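Local coordinates for phosphatidylethanolamine-binding protein, putative (Plasmodium falciparum, PDB 2R77) that probably binds phosphatidylethanolamine and may regulate protein kinases, at residues A[95-106]-A[171-182]. Sequence-based numbering, arbitrary orientation.
Sequences YPSRLRPDGKEY and EKYITRVKFNNY
Tyr95, Lys104 and Tyr106 face Lys172, Tyr173 and Phe179 where the hairpin joining strands 84-95 and 104-114 of the antiparallel PEBP-fold sheet meets the irregular loop ahead of helix 185-191. Aromatic rings carry most of the contact. Tyr95, turned toward the loop with CG anti to its own N (chi1 173°), brings its CE1 edge over the centre of the Tyr173 face, an edge-to-face pair with centroids 4.9 Å apart and planes at 67°. Its other edge reaches CZ of Phe179. Tyr106 CD1 covers a face of Tyr95, and Val177 CG2 touches CE2 of Tyr95 and meets CE1 at the edge of the Tyr106 ring, near its plane.

Both lysines lay methylenes on rings. Lys172 runs fully extended across Tyr106, its CG 3.7 Å from the ring centroid, and delivers NZ to a salt bridge with Asp92 and hydrogen bonds to His108 and Pro136 O. Lys104 instead folds back at chi3 and chi4: CE sits 3.5 Å from the Phe179 centroid, and NZ stands farther out along nearly the same normal in a cation-pi contact. The ammonium also donates to Asp102 O, which ties this bend to the hairpin's own turn, while Val177 CG1 covers the opposite Phe179 face.

Direct hydrogen bonds lie toward the two ends. Tyr173 OH donates to Pro96 O (2.6 Å), tilted 26° from the carbonyl plane, just after the cis peptide bond of Tyr95 and Pro96. Tyr182 OH accepts from Glu105 N at 3.0 Å; the carboxylate of Glu105 turns to Val185 N through OE1. Two waters hold the Tyr95 hydroxyl: one donates to it and accepts from Val177 N, while the other accepts from Tyr95 OH at 2.7 Å and donates to Glu171 O.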
loop_
_atom_site.group_PDB
_atom_site.type_symbol
_atom_site.label_atom_id
_atom_site.label_comp_id
_atom_site.label_asym_id
_atom_site.label_seq_id
_atom_site.Cartn_x
_atom_site.Cartn_y
_atom_site.Cartn_z
ATOM N N TYR A 95 9.545 -8.821 -1.981
ATOM C CA TYR A 95 9.265 -10.237 -1.730
ATOM C C TYR A 95 9.912 -11.098 -2.822
ATOM O O TYR A 95 9.624 -10.910 -4.000
ATOM C CB TYR A 95 7.762 -10.472 -1.698
ATOM C CG TYR A 95 7.427 -11.927 -1.609
ATOM C CD1 TYR A 95 7.575 -12.613 -0.408
ATOM C CD2 TYR A 95 6.993 -12.622 -2.728
ATOM C CE1 TYR A 95 7.274 -13.986 -0.309
ATOM C CE2 TYR A 95 6.710 -13.988 -2.661
ATOM C CZ TYR A 95 6.846 -14.664 -1.429
ATOM O OH TYR A 95 6.561 -16.026 -1.323
ATOM N N PRO A 96 10.734 -12.095 -2.428
ATOM C CA PRO A 96 11.042 -12.545 -1.069
ATOM C C PRO A 96 12.054 -11.705 -0.279
ATOM O O PRO A 96 12.079 -11.778 0.972
ATOM C CB PRO A 96 11.639 -13.940 -1.292
ATOM C CG PRO A 96 12.288 -13.871 -2.610
ATOM C CD PRO A 96 11.428 -12.910 -3.445
ATOM N N SER A 97 12.879 -10.922 -0.979
ATOM C CA SER A 97 13.932 -10.176 -0.288
ATOM C C SER A 97 14.179 -8.798 -0.862
ATOM O O SER A 97 14.135 -8.628 -2.072
ATOM C CB SER A 97 15.245 -10.974 -0.344
ATOM O OG SER A 97 16.320 -10.322 0.325
ATOM N N ARG A 98 14.480 -7.843 0.025
ATOM C CA ARG A 98 14.995 -6.512 -0.359
ATOM C C ARG A 98 16.366 -6.618 -1.087
ATOM O O ARG A 98 16.724 -5.774 -1.925
ATOM C CB ARG A 98 15.136 -5.670 0.906
ATOM C CG ARG A 98 15.837 -4.293 0.737
ATOM C CD ARG A 98 14.997 -3.365 -0.151
ATOM N NE ARG A 98 15.647 -2.052 -0.347
ATOM C CZ ARG A 98 15.630 -1.050 0.541
ATOM N NH1 ARG A 98 16.259 0.082 0.225
ATOM N NH2 ARG A 98 14.987 -1.136 1.732
ATOM N N LEU A 99 17.091 -7.681 -0.766
ATOM C CA LEU A 99 18.513 -7.789 -1.047
ATOM C C LEU A 99 18.846 -8.495 -2.351
ATOM O O LEU A 99 20.013 -8.498 -2.760
ATOM C CB LEU A 99 19.176 -8.530 0.104
ATOM C CG LEU A 99 18.953 -7.982 1.513
ATOM C CD1 LEU A 99 19.818 -8.744 2.486
ATOM C CD2 LEU A 99 19.293 -6.508 1.549
ATOM N N ARG A 100 17.821 -9.059 -2.997
ATOM C CA ARG A 100 17.955 -9.828 -4.237
ATOM C C ARG A 100 17.106 -9.180 -5.351
ATOM O O ARG A 100 15.996 -8.683 -5.095
ATOM C CB ARG A 100 17.500 -11.287 -4.036
ATOM C CG ARG A 100 18.275 -12.075 -2.971
ATOM C CD ARG A 100 19.671 -12.441 -3.455
ATOM N NE ARG A 100 20.363 -13.367 -2.538
ATOM C CZ ARG A 100 21.608 -13.796 -2.741
ATOM N NH1 ARG A 100 22.264 -13.387 -3.827
ATOM N NH2 ARG A 100 22.198 -14.632 -1.874
ATOM N N PRO A 101 17.620 -9.186 -6.587
ATOM C CA PRO A 101 16.980 -8.452 -7.693
ATOM C C PRO A 101 15.670 -9.062 -8.203
ATOM O O PRO A 101 14.917 -8.362 -8.899
ATOM C CB PRO A 101 18.058 -8.455 -8.782
ATOM C CG PRO A 101 18.861 -9.683 -8.502
ATOM C CD PRO A 101 18.874 -9.839 -7.011
ATOM N N ASP A 102 15.367 -10.313 -7.835
ATOM C CA ASP A 102 14.056 -10.917 -8.195
ATOM C C ASP A 102 12.851 -10.396 -7.360
ATOM O O ASP A 102 11.730 -10.901 -7.514
ATOM C CB ASP A 102 14.118 -12.457 -8.218
ATOM C CG ASP A 102 14.251 -13.087 -6.827
ATOM O OD1 ASP A 102 14.515 -12.363 -5.831
ATOM O OD2 ASP A 102 14.106 -14.338 -6.745
ATOM N N GLY A 103 13.091 -9.413 -6.484
ATOM C CA GLY A 103 12.033 -8.901 -5.573
ATOM C C GLY A 103 10.799 -8.411 -6.312
ATOM O O GLY A 103 10.897 -7.598 -7.253
ATOM N N LYS A 104 9.639 -8.914 -5.899
ATOM C CA LYS A 104 8.366 -8.510 -6.495
ATOM C C LYS A 104 7.349 -8.197 -5.401
ATOM O O LYS A 104 7.639 -8.342 -4.208
ATOM C CB LYS A 104 7.863 -9.575 -7.458
ATOM C CG LYS A 104 8.746 -9.686 -8.718
ATOM C CD LYS A 104 8.182 -10.590 -9.797
ATOM C CE LYS A 104 8.508 -12.057 -9.534
ATOM N NZ LYS A 104 9.968 -12.305 -9.372
ATOM N N GLU A 105 6.173 -7.731 -5.827
ATOM C CA GLU A 105 5.159 -7.270 -4.887
ATOM C C GLU A 105 4.257 -8.401 -4.387
ATOM O O GLU A 105 3.760 -9.251 -5.157
ATOM C CB GLU A 105 4.309 -6.178 -5.554
ATOM C CG GLU A 105 5.064 -4.880 -5.816
ATOM C CD GLU A 105 4.214 -3.843 -6.530
ATOM O OE1 GLU A 105 2.990 -4.077 -6.693
ATOM O OE2 GLU A 105 4.788 -2.803 -6.926
ATOM N N TYR A 106 4.035 -8.386 -3.081
ATOM C CA TYR A 106 3.115 -9.290 -2.401
ATOM C C TYR A 106 2.050 -8.388 -1.773
ATOM O O TYR A 106 2.388 -7.496 -0.978
ATOM C CB TYR A 106 3.840 -10.103 -1.328
ATOM C CG TYR A 106 3.010 -11.268 -0.824
ATOM C CD1 TYR A 106 3.144 -12.530 -1.401
ATOM C CD2 TYR A 106 2.079 -11.099 0.208
ATOM C CE1 TYR A 106 2.378 -13.607 -0.958
ATOM C CE2 TYR A 106 1.307 -12.179 0.674
ATOM C CZ TYR A 106 1.469 -13.423 0.085
ATOM O OH TYR A 106 0.726 -14.490 0.507
ATOM N N GLU A 171 0.233 -19.332 2.006
ATOM C CA GLU A 171 0.823 -18.410 2.994
ATOM C C GLU A 171 2.138 -17.859 2.490
ATOM O O GLU A 171 2.954 -18.590 1.917
ATOM C CB GLU A 171 1.080 -19.123 4.330
ATOM C CG GLU A 171 -0.191 -19.539 5.077
ATOM C CD GLU A 171 0.115 -19.934 6.513
ATOM O OE1 GLU A 171 0.538 -21.078 6.743
ATOM O OE2 GLU A 171 -0.074 -19.083 7.398
ATOM N N LYS A 172 2.360 -16.566 2.743
ATOM C CA LYS A 172 3.562 -15.880 2.293
ATOM C C LYS A 172 4.805 -16.669 2.716
ATOM O O LYS A 172 4.943 -17.019 3.900
ATOM C CB LYS A 172 3.579 -14.456 2.877
ATOM C CG LYS A 172 4.626 -13.508 2.255
ATOM C CD LYS A 172 4.517 -12.120 2.835
ATOM C CE LYS A 172 5.596 -11.209 2.267
ATOM N NZ LYS A 172 5.516 -9.823 2.834
ATOM N N TYR A 173 5.699 -16.904 1.744
ATOM C CA TYR A 173 6.940 -17.701 1.907
ATOM C C TYR A 173 6.745 -19.215 1.984
ATOM O O TYR A 173 7.606 -19.972 1.516
ATOM C CB TYR A 173 7.781 -17.252 3.113
ATOM C CG TYR A 173 8.432 -15.882 2.968
ATOM C CD1 TYR A 173 9.597 -15.700 2.189
ATOM C CD2 TYR A 173 7.876 -14.765 3.586
ATOM C CE1 TYR A 173 10.186 -14.433 2.068
ATOM C CE2 TYR A 173 8.464 -13.519 3.484
ATOM C CZ TYR A 173 9.606 -13.352 2.719
ATOM O OH TYR A 173 10.152 -12.094 2.635
ATOM N N ILE A 174 5.639 -19.655 2.577
ATOM C CA ILE A 174 5.425 -21.098 2.784
ATOM C C ILE A 174 5.100 -21.808 1.481
ATOM O O ILE A 174 5.636 -22.894 1.197
ATOM C CB ILE A 174 4.376 -21.360 3.879
ATOM C CG1 ILE A 174 4.881 -20.791 5.206
ATOM C CG2 ILE A 174 4.111 -22.872 4.022
ATOM C CD1 ILE A 174 6.244 -21.372 5.667
ATOM N N THR A 175 4.242 -21.165 0.697
ATOM C CA THR A 175 3.817 -21.649 -0.609
ATOM C C THR A 175 4.413 -20.772 -1.705
ATOM O O THR A 175 4.504 -19.550 -1.555
ATOM C CB THR A 175 2.284 -21.656 -0.721
ATOM O OG1 THR A 175 1.738 -22.621 0.194
ATOM C CG2 THR A 175 1.837 -22.029 -2.136
ATOM N N ARG A 176 4.821 -21.410 -2.801
ATOM C CA ARG A 176 5.382 -20.712 -3.945
ATOM C C ARG A 176 4.310 -19.843 -4.615
ATOM O O ARG A 176 3.234 -20.331 -4.950
ATOM C CB ARG A 176 5.993 -21.719 -4.938
ATOM N N VAL A 177 4.583 -18.547 -4.760
ATOM C CA VAL A 177 3.655 -17.653 -5.460
ATOM C C VAL A 177 3.774 -17.883 -6.970
ATOM O O VAL A 177 4.881 -17.946 -7.504
ATOM C CB VAL A 177 3.901 -16.169 -5.099
ATOM C CG1 VAL A 177 3.065 -15.233 -5.981
ATOM C CG2 VAL A 177 3.596 -15.939 -3.631
ATOM N N LYS A 178 2.633 -18.061 -7.634
ATOM C CA LYS A 178 2.602 -18.156 -9.092
ATOM C C LYS A 178 2.569 -16.734 -9.656
ATOM O O LYS A 178 1.678 -15.948 -9.314
ATOM C CB LYS A 178 1.384 -18.957 -9.558
ATOM N N PHE A 179 3.551 -16.393 -10.486
ATOM C CA PHE A 179 3.626 -15.026 -11.015
ATOM C C PHE A 179 3.118 -14.878 -12.455
ATOM O O PHE A 179 3.324 -13.826 -13.074
ATOM C CB PHE A 179 5.039 -14.448 -10.873
ATOM C CG PHE A 179 5.427 -14.130 -9.451
ATOM C CD1 PHE A 179 5.091 -12.895 -8.882
ATOM C CD2 PHE A 179 6.129 -15.061 -8.683
ATOM C CE1 PHE A 179 5.452 -12.586 -7.560
ATOM C CE2 PHE A 179 6.491 -14.767 -7.361
ATOM C CZ PHE A 179 6.153 -13.517 -6.800
ATOM N N ASN A 180 2.444 -15.920 -12.962
ATOM C CA ASN A 180 1.942 -15.947 -14.346
ATOM C C ASN A 180 1.110 -14.704 -14.650
ATOM O O ASN A 180 1.362 -14.021 -15.654
ATOM C CB ASN A 180 1.076 -17.188 -14.637
ATOM C CG ASN A 180 1.605 -18.460 -14.000
ATOM O OD1 ASN A 180 2.267 -18.436 -12.953
ATOM N ND2 ASN A 180 1.285 -19.594 -14.619
ATOM N N ASN A 181 0.139 -14.419 -13.772
ATOM C CA ASN A 181 -0.766 -13.269 -13.921
ATOM C C ASN A 181 -0.370 -12.105 -13.011
ATOM O O ASN A 181 -1.225 -11.271 -12.654
ATOM C CB ASN A 181 -2.214 -13.661 -13.628
ATOM C CG ASN A 181 -2.701 -14.823 -14.489
ATOM O OD1 ASN A 181 -2.581 -14.799 -15.718
ATOM N ND2 ASN A 181 -3.273 -15.841 -13.842
ATOM N N TYR A 182 0.914 -12.058 -12.648
ATOM C CA TYR A 182 1.446 -11.000 -11.780
ATOM C C TYR A 182 1.212 -9.617 -12.381
ATOM O O TYR A 182 1.474 -9.415 -13.563
ATOM C CB TYR A 182 2.935 -11.198 -11.519
ATOM C CG TYR A 182 3.570 -10.061 -10.733
ATOM C CD1 TYR A 182 3.270 -9.865 -9.377
ATOM C CD2 TYR A 182 4.456 -9.165 -11.349
ATOM C CE1 TYR A 182 3.841 -8.813 -8.664
ATOM C CE2 TYR A 182 5.041 -8.117 -10.640
ATOM C CZ TYR A 182 4.736 -7.954 -9.303
ATOM O OH TYR A 182 5.308 -6.931 -8.594
HETATM O O HOH W 1 6.960 -17.550 -3.493
HETATM O O HOH W 2 4.219 -17.211 -0.634
#